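PDB 3E48: putative nucleoside-diphosphate-sugar epimerase from Staphylococcus aureus subsp. aureus, which is of unproven function but probably binds a dinucleotide cofactor in a Rossmann fold and may act on nucleotide sugars. Local coordinates for residues L89-A92 and A93-G97; R174-I177 and A178-V181; P270-L273 and Q274-L277. All coordinates share one frame; numbering follows the deposited sequence.

The three contacts follow one another along the chain. Contacts 1 and 2 each lie within one helix, while contact 3 joins the loop before helix 273-277 to its first turn. Contact 1 forms the C-terminal end of helix 84-96, and contact 2 opens helix 174-186. The centres of contacts 1 and 2 are about 26 Å apart, and both lie in the NAD(P)H-binding Rossmann part, on helices that pack against the large mixed sheet. The centres of contacts 1 and 3 are about 39 Å apart, on opposite sides of the chain's centre. Contacts 2 and 3 do touch, because Asp176 OD2 accepts from Gln271 N at 2.7 Å, a probable hydrogen bond. The C-terminal segment is thereby tied to a Rossmann helix.

Contact 1: L89-A92 and A93-G97; sequences LVYA and AKQSG
Ala93 N to Leu89 O (2.9 Å) and Ser96 N to Ala92 O (2.9 Å) are the first and last of four consecutive i to i+4 hydrogen bonds in the final turns of helix 84-96. Lys94 N to Val90 O and Gln95 N to Tyr91 O lie between them. On the exposed side, Tyr91 and Gln95 run side by side. The Gln95 chain bends at its second torsion (chi2 69°), which brings its amide back to the tyrosine. The ring and amide planes are only 24° apart, and Gln95 OE1 comes obliquely to within 3.5 Å of Tyr91 CZ. A water joins the pair. It donates to Gln95 OE1 at 2.8 Å and to Tyr91 O at 2.9 Å, and it sits over the centre of one face of the tyrosine ring. Tyr91 O therefore accepts from both Gln95 N and the water. Next to this pair, Lys94 extends alongside Val90, with Lys94 CE 4.1 Å from Val90 CG1. The buried side meets the rest of the fold: Leu89 reaches Ile101 and Phe103 of strand 100-106, and Ala92 packs on helix 56-63. Ser96 OG is hydrogen-bonded to Val60 O of that helix. Gly97 leaves the helix with positive phi (77°), and its N makes a weak bond to Lys94 O. This C-terminal end is a Schellman motif, on a helix packed against the sheet of the Rossmann fold.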
ATOM      1  N   LEU B  89      -5.854   9.873  11.497  1.00  5.59           N
ATOM      2  CA  LEU B  89      -4.986  11.001  11.172  1.00  5.38           C
ATOM      3  C   LEU B  89      -5.670  11.896  10.142  1.00  7.39           C
ATOM      4  O   LEU B  89      -5.806  13.102  10.349  1.00  6.85           O
ATOM      5  CB  LEU B  89      -3.659  10.493  10.608  1.00  5.91           C
ATOM      6  CG  LEU B  89      -2.741  11.530   9.962  1.00  6.74           C
ATOM      7  CD1 LEU B  89      -2.276  12.560  10.995  1.00  8.19           C
ATOM      8  CD2 LEU B  89      -1.543  10.802   9.354  1.00  7.46           C
ATOM      9  N   VAL B  90      -6.105  11.298   9.035  1.00  8.01           N
ATOM     10  CA  VAL B  90      -6.765  12.047   7.968  1.00  6.70           C
ATOM     11  C   VAL B  90      -8.091  12.663   8.412  1.00  7.72           C
ATOM     12  O   VAL B  90      -8.372  13.823   8.109  1.00  8.09           O
ATOM     13  CB  VAL B  90      -7.014  11.157   6.727  1.00  9.84           C
ATOM     14  CG1 VAL B  90      -7.812  11.928   5.683  1.00 14.85           C
ATOM     15  CG2 VAL B  90      -5.682  10.707   6.142  1.00 12.45           C
ATOM     16  N   TYR B  91      -8.907  11.890   9.123  1.00  8.08           N
ATOM     17  CA  TYR B  91     -10.195  12.387   9.583  1.00  9.63           C
ATOM     18  C   TYR B  91     -10.040  13.595  10.491  1.00  7.54           C
ATOM     19  O   TYR B  91     -10.739  14.597  10.329  1.00  8.11           O
ATOM     20  CB  TYR B  91     -10.953  11.290  10.328  1.00 11.34           C
ATOM     21  CG  TYR B  91     -12.302  11.731  10.847  1.00  7.94           C
ATOM     22  CD1 TYR B  91     -12.417  12.433  12.046  1.00 10.34           C
ATOM     23  CD2 TYR B  91     -13.465  11.458  10.132  1.00 11.88           C
ATOM     24  CE1 TYR B  91     -13.652  12.849  12.519  1.00 10.80           C
ATOM     25  CE2 TYR B  91     -14.710  11.870  10.596  1.00 15.96           C
ATOM     26  CZ  TYR B  91     -14.796  12.564  11.793  1.00 16.85           C
ATOM     27  OH  TYR B  91     -16.022  12.960  12.273  1.00 19.97           O
ATOM     28  N   ALA B  92      -9.125  13.491  11.449  1.00  5.84           N
ATOM     29  CA  ALA B  92      -8.891  14.574  12.398  1.00  8.58           C
ATOM     30  C   ALA B  92      -8.261  15.789  11.729  1.00  8.70           C
ATOM     31  O   ALA B  92      -8.573  16.924  12.089  1.00  6.63           O
ATOM     32  CB  ALA B  92      -8.010  14.089  13.541  1.00  4.78           C
ATOM     33  N   ALA B  93      -7.372  15.561  10.766  1.00  6.09           N
ATOM     34  CA  ALA B  93      -6.743  16.678  10.075  1.00  7.02           C
ATOM     35  C   ALA B  93      -7.817  17.495   9.359  1.00  8.01           C
ATOM     36  O   ALA B  93      -7.789  18.723   9.381  1.00  9.27           O
ATOM     37  CB  ALA B  93      -5.698  16.167   9.074  1.00  6.94           C
ATOM     38  N   LYS B  94      -8.775  16.816   8.736  1.00  9.36           N
ATOM     39  CA  LYS B  94      -9.840  17.521   8.026  1.00 10.73           C
ATOM     40  C   LYS B  94     -10.793  18.229   8.980  1.00 10.35           C
ATOM     41  O   LYS B  94     -11.122  19.400   8.793  1.00 11.95           O
ATOM     42  CB  LYS B  94     -10.638  16.549   7.152  1.00 14.53           C
ATOM     43  CG  LYS B  94      -9.878  16.035   5.944  1.00 14.59           C
ATOM     44  CD  LYS B  94     -10.770  15.166   5.076  1.00 26.20           C
ATOM     45  CE  LYS B  94     -10.093  14.803   3.767  1.00 22.53           C
ATOM     46  NZ  LYS B  94     -10.988  13.974   2.914  1.00 23.12           N
ATOM     47  N   GLN B  95     -11.232  17.503   9.998  1.00  5.83           N
ATOM     48  CA  GLN B  95     -12.164  18.020  10.992  1.00  8.70           C
ATOM     49  C   GLN B  95     -11.632  19.258  11.706  1.00 11.44           C
ATOM     50  O   GLN B  95     -12.344  20.255  11.855  1.00 11.07           O
ATOM     51  CB  GLN B  95     -12.453  16.927  12.027  1.00 11.29           C
ATOM     52  CG  GLN B  95     -13.747  17.092  12.814  1.00 21.51           C
ATOM     53  CD  GLN B  95     -14.985  16.886  11.955  1.00 21.03           C
ATOM     54  OE1 GLN B  95     -15.039  15.974  11.129  1.00 26.81           O
ATOM     55  NE2 GLN B  95     -15.993  17.726  12.161  1.00 25.59           N
ATOM     56  N   SER B  96     -10.374  19.198  12.131  1.00  7.94           N
ATOM     57  CA  SER B  96      -9.789  20.304  12.873  1.00  8.22           C
ATOM     58  C   SER B  96      -9.014  21.340  12.060  1.00  8.10           C
ATOM     59  O   SER B  96      -8.444  22.276  12.621  1.00  9.16           O
ATOM     60  CB  SER B  96      -8.938  19.741  14.008  1.00  7.36           C
ATOM     61  OG  SER B  96      -9.778  19.027  14.912  1.00  8.69           O
ATOM     62  N   GLY B  97      -8.994  21.168  10.742  1.00  8.64           N
ATOM     63  CA  GLY B  97      -8.339  22.137   9.875  1.00 10.93           C
ATOM     64  C   GLY B  97      -6.827  22.159   9.766  1.00 10.73           C
ATOM     65  O   GLY B  97      -6.236  23.225   9.567  1.00 10.62           O
TER
HETATM   66  O   HOH W   1     -13.413  14.913   9.126  1.00 17.76           O

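Contact 2: R174-I177 and A178-V181; sequences RNDI and ARGV
Asp176 and Arg179 lie side by side and form a weak salt bridge, with Arg179 NH1 donating to Asp176 OD1 over 3.5 Å. The carboxylate oxygen sits at the guanidinium edge, near its plane, although the two groups are turned 52° apart. The aliphatic part of the arginine is also close, with Arg179 CD 3.7 Å from Asp176 OD1. With Arg179 CG opposite the carbonyl carbon (chi1 -65°) and a bend at chi3 (66°), NH1 ends beside Asp176. Both charged groups have further partners. Asp176 OD2 accepts from Gln271 N, and Arg179 NH2 forms a salt bridge with Asp268. These bonds tie helix 174-186, which directly follows strand 168-172 of the Rossmann sheet, to the C-terminal segment. The backbone acceptors are filled in helical order. Arg174 O takes Ala178 N at 2.8 Å, and Ile177 O takes Val181 N at 2.9 Å. Asp176 O takes Gly180 N. Asn175 O accepts from Arg179 N and also from Gln19 NE2 of helix 11-22. In the first turn, Arg174 N donates to Asp145 OD1 and Asp176 N to Thr173 OG1. On the buried side, Ile177 CG2 is 4.2 Å from Val181 CG2, and Ile177 packs on Met140 and Tyr143 of strand 134-143.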
ATOM      1  N   ARG B 174      18.809   6.942  14.111  1.00  8.16           N
ATOM      2  CA  ARG B 174      17.599   7.690  14.406  1.00  6.50           C
ATOM      3  C   ARG B 174      17.990   9.161  14.435  1.00  7.96           C
ATOM      4  O   ARG B 174      17.228  10.022  14.006  1.00  7.61           O
ATOM      5  CB  ARG B 174      17.009   7.299  15.764  1.00  9.74           C
ATOM      6  CG  ARG B 174      16.425   5.903  15.820  1.00 11.31           C
ATOM      7  CD  ARG B 174      15.357   5.810  16.893  1.00 19.07           C
ATOM      8  NE  ARG B 174      14.821   4.458  16.992  1.00 19.94           N
ATOM      9  CZ  ARG B 174      15.342   3.500  17.749  1.00 16.87           C
ATOM     10  NH1 ARG B 174      16.415   3.745  18.489  1.00 11.43           N
ATOM     11  NH2 ARG B 174      14.800   2.290  17.752  1.00 16.41           N
ATOM     12  N   ASN B 175      19.185   9.447  14.947  1.00  5.72           N
ATOM     13  CA  ASN B 175      19.650  10.826  15.004  1.00  8.57           C
ATOM     14  C   ASN B 175      19.619  11.462  13.616  1.00  7.59           C
ATOM     15  O   ASN B 175      19.156  12.596  13.453  1.00  9.05           O
ATOM     16  CB  ASN B 175      21.071  10.897  15.566  1.00 10.96           C
ATOM     17  CG  ASN B 175      21.627  12.311  15.560  1.00 14.20           C
ATOM     18  OD1 ASN B 175      21.073  13.210  16.193  1.00 14.30           O
ATOM     19  ND2 ASN B 175      22.723  12.514  14.837  1.00 15.28           N
ATOM     20  N   ASP B 176      20.104  10.736  12.609  1.00  6.54           N
ATOM     21  CA  ASP B 176      20.113  11.265  11.248  1.00  6.99           C
ATOM     22  C   ASP B 176      18.715  11.391  10.647  1.00  8.30           C
ATOM     23  O   ASP B 176      18.442  12.325   9.886  1.00  8.18           O
ATOM     24  CB  ASP B 176      21.008  10.417  10.336  1.00  5.94           C
ATOM     25  CG  ASP B 176      22.491  10.664  10.581  1.00 12.24           C
ATOM     26  OD1 ASP B 176      22.842  11.715  11.163  1.00 12.40           O
ATOM     27  OD2 ASP B 176      23.311   9.818  10.177  1.00 14.95           O
ATOM     28  N   ILE B 177      17.826  10.460  10.978  1.00  6.13           N
ATOM     29  CA  ILE B 177      16.465  10.545  10.465  1.00  4.08           C
ATOM     30  C   ILE B 177      15.872  11.820  11.046  1.00  3.69           C
ATOM     31  O   ILE B 177      15.264  12.616  10.334  1.00  5.59           O
ATOM     32  CB  ILE B 177      15.621   9.337  10.912  1.00  5.22           C
ATOM     33  CG1 ILE B 177      16.091   8.088  10.165  1.00  9.32           C
ATOM     34  CG2 ILE B 177      14.131   9.607  10.657  1.00  7.51           C
ATOM     35  CD1 ILE B 177      15.504   6.809  10.692  1.00 11.10           C
ATOM     36  N   ALA B 178      16.075  12.018  12.346  1.00  7.23           N
ATOM     37  CA  ALA B 178      15.558  13.205  13.009  1.00  7.91           C
ATOM     38  C   ALA B 178      16.128  14.480  12.395  1.00  6.91           C
ATOM     39  O   ALA B 178      15.406  15.463  12.238  1.00  7.43           O
ATOM     40  CB  ALA B 178      15.863  13.151  14.504  1.00  7.81           C
ATOM     41  N   ARG B 179      17.413  14.483  12.046  1.00  6.41           N
ATOM     42  CA  ARG B 179      17.991  15.687  11.448  1.00 10.51           C
ATOM     43  C   ARG B 179      17.309  16.009  10.119  1.00  9.30           C
ATOM     44  O   ARG B 179      17.048  17.173   9.808  1.00  7.02           O
ATOM     45  CB  ARG B 179      19.501  15.528  11.242  1.00  9.19           C
ATOM     46  CG  ARG B 179      20.292  15.393  12.541  1.00  9.71           C
ATOM     47  CD  ARG B 179      21.749  15.063  12.256  1.00 18.05           C
ATOM     48  NE  ARG B 179      22.441  16.156  11.577  1.00 19.31           N
ATOM     49  CZ  ARG B 179      23.625  16.032  10.984  1.00 22.46           C
ATOM     50  NH1 ARG B 179      24.251  14.862  10.981  1.00 22.33           N
ATOM     51  NH2 ARG B 179      24.186  17.077  10.399  1.00 18.52           N
ATOM     52  N   GLY B 180      17.019  14.973   9.339  1.00  5.91           N
ATOM     53  CA  GLY B 180      16.355  15.183   8.064  1.00  7.44           C
ATOM     54  C   GLY B 180      14.942  15.705   8.259  1.00  7.84           C
ATOM     55  O   GLY B 180      14.497  16.602   7.540  1.00  7.55           O
ATOM     56  N   VAL B 181      14.227  15.143   9.231  1.00  6.29           N
ATOM     57  CA  VAL B 181      12.861  15.569   9.506  1.00  7.54           C
ATOM     58  C   VAL B 181      12.836  17.025   9.984  1.00  6.78           C
ATOM     59  O   VAL B 181      11.988  17.807   9.557  1.00  7.67           O
ATOM     60  CB  VAL B 181      12.197  14.640  10.558  1.00  6.33           C
ATOM     61  CG1 VAL B 181      10.841  15.185  10.973  1.00  7.42           C
ATOM     62  CG2 VAL B 181      12.031  13.236   9.973  1.00  8.26           C
TER

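Contact 3: P270-L273 and Q274-L277; sequences PQTL and QSFL
Thr272 caps the helix that follows: its OG1 accepts from Ser275 N at 3.0 Å, with an N-H...O angle of 159°. The chi1 of 66° sets OG1 between the backbone N and the carbonyl carbon, facing the first turn. Backbone bonds continue the turn, from Phe276 N to Thr272 O (3.0 Å) and from Leu277 N to Leu273 O (2.9 Å). Thr272 is thus the N-cap of helix 273-277. Its side chain and carbonyl together take up two N-H groups of the first turn. Outside bonds fix the approach to the cap: Pro270 O and Leu273 N are hydrogen-bonded to the hydroxyls of Tyr200 and Tyr202 on strand 194-203. The apolar contacts centre on Leu273. Its CD1 lies 3.8 Å from Leu277 CG, one turn on, and 4.2 Å from Phe276 CD2, where it meets the edge of the ring. Leu273 also packs on Leu207 and Ile210 of helix 204-215. The Gln271 chain is extended, and Gln271 CG lies 3.7 Å from Ser275 CB. Its amide stands nearly square to the Phe276 ring, the planes 82° apart. Phe276 itself makes a cation-pi contact with Lys148 of helix 147-157.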
ATOM      1  N   PRO B 270      25.661  11.217   6.170  1.00 14.50           N
ATOM      2  CA  PRO B 270      25.051  10.452   7.262  1.00 14.03           C
ATOM      3  C   PRO B 270      26.143   9.742   8.053  1.00 13.53           C
ATOM      4  O   PRO B 270      27.217   9.470   7.520  1.00 11.23           O
ATOM      5  CB  PRO B 270      24.128   9.477   6.529  1.00 14.87           C
ATOM      6  CG  PRO B 270      24.807   9.288   5.208  1.00 19.34           C
ATOM      7  CD  PRO B 270      25.231  10.698   4.861  1.00 13.18           C
ATOM      8  N   GLN B 271      25.877   9.455   9.322  1.00  8.73           N
ATOM      9  CA  GLN B 271      26.854   8.775  10.155  1.00  7.47           C
ATOM     10  C   GLN B 271      26.945   7.295   9.794  1.00 11.35           C
ATOM     11  O   GLN B 271      25.925   6.617   9.663  1.00 10.13           O
ATOM     12  CB  GLN B 271      26.490   8.915  11.633  1.00 11.00           C
ATOM     13  CG  GLN B 271      27.575   8.399  12.559  1.00 11.42           C
ATOM     14  CD  GLN B 271      27.236   8.580  14.025  1.00 12.47           C
ATOM     15  OE1 GLN B 271      28.121   8.545  14.885  1.00 18.46           O
ATOM     16  NE2 GLN B 271      25.956   8.764  14.322  1.00 10.84           N
ATOM     17  N   THR B 272      28.168   6.803   9.627  1.00  9.05           N
ATOM     18  CA  THR B 272      28.405   5.402   9.291  1.00  9.89           C
ATOM     19  C   THR B 272      28.166   4.529  10.512  1.00 11.44           C
ATOM     20  O   THR B 272      28.159   5.020  11.643  1.00 12.28           O
ATOM     21  CB  THR B 272      29.860   5.173   8.865  1.00  9.61           C
ATOM     22  OG1 THR B 272      30.718   5.420   9.990  1.00 12.15           O
ATOM     23  CG2 THR B 272      30.239   6.098   7.726  1.00 14.63           C
ATOM     24  N   LEU B 273      27.985   3.231  10.295  1.00  9.89           N
ATOM     25  CA  LEU B 273      27.775   2.326  11.420  1.00  9.63           C
ATOM     26  C   LEU B 273      29.027   2.290  12.303  1.00 11.96           C
ATOM     27  O   LEU B 273      28.931   2.298  13.533  1.00 11.14           O
ATOM     28  CB  LEU B 273      27.445   0.913  10.926  1.00  9.44           C
ATOM     29  CG  LEU B 273      27.285  -0.168  12.000  1.00 13.73           C
ATOM     30  CD1 LEU B 273      26.240   0.251  13.029  1.00  9.73           C
ATOM     31  CD2 LEU B 273      26.873  -1.470  11.337  1.00 15.72           C
ATOM     32  N   GLN B 274      30.195   2.256  11.668  1.00 12.07           N
ATOM     33  CA  GLN B 274      31.469   2.222  12.387  1.00 12.45           C
ATOM     34  C   GLN B 274      31.557   3.396  13.362  1.00 13.87           C
ATOM     35  O   GLN B 274      31.917   3.233  14.530  1.00 13.95           O
ATOM     36  CB  GLN B 274      32.646   2.305  11.408  1.00 15.15           C
ATOM     37  CG  GLN B 274      32.642   1.285  10.273  1.00 31.41           C
ATOM     38  CD  GLN B 274      31.881   1.762   9.042  1.00 30.49           C
ATOM     39  OE1 GLN B 274      30.651   1.828   9.040  1.00 28.68           O
ATOM     40  NE2 GLN B 274      32.620   2.101   7.988  1.00 33.13           N
ATOM     41  N   SER B 275      31.231   4.581  12.861  1.00 14.55           N
ATOM     42  CA  SER B 275      31.259   5.800  13.657  1.00 13.54           C
ATOM     43  C   SER B 275      30.228   5.749  14.779  1.00 17.04           C
ATOM     44  O   SER B 275      30.502   6.149  15.913  1.00 14.35           O
ATOM     45  CB  SER B 275      30.982   7.007  12.760  1.00 10.00           C
ATOM     46  OG  SER B 275      30.885   8.198  13.518  1.00 14.08           O
ATOM     47  N   PHE B 276      29.037   5.257  14.454  1.00 12.83           N
ATOM     48  CA  PHE B 276      27.955   5.153  15.420  1.00 12.08           C
ATOM     49  C   PHE B 276      28.337   4.264  16.595  1.00 11.97           C
ATOM     50  O   PHE B 276      28.086   4.605  17.751  1.00 14.58           O
ATOM     51  CB  PHE B 276      26.701   4.604  14.733  1.00 10.72           C
ATOM     52  CG  PHE B 276      25.539   4.400  15.660  1.00  9.10           C
ATOM     53  CD1 PHE B 276      24.978   5.475  16.340  1.00 11.94           C
ATOM     54  CD2 PHE B 276      25.009   3.130  15.858  1.00 13.52           C
ATOM     55  CE1 PHE B 276      23.901   5.289  17.204  1.00 11.09           C
ATOM     56  CE2 PHE B 276      23.932   2.932  16.718  1.00 15.75           C
ATOM     57  CZ  PHE B 276      23.378   4.015  17.393  1.00 13.79           C
ATOM     58  N   LEU B 277      28.947   3.124  16.297  1.00 13.24           N
ATOM     59  CA  LEU B 277      29.362   2.194  17.338  1.00 17.65           C
ATOM     60  C   LEU B 277      30.558   2.733  18.121  1.00 21.40           C
ATOM     61  O   LEU B 277      30.706   2.449  19.308  1.00 25.51           O
ATOM     62  CB  LEU B 277      29.714   0.841  16.718  1.00 13.21           C
ATOM     63  CG  LEU B 277      28.578   0.111  15.993  1.00 13.39           C
ATOM     64  CD1 LEU B 277      29.122  -1.171  15.392  1.00 17.52           C
ATOM     65  CD2 LEU B 277      27.437  -0.184  16.955  1.00 14.10           C
TER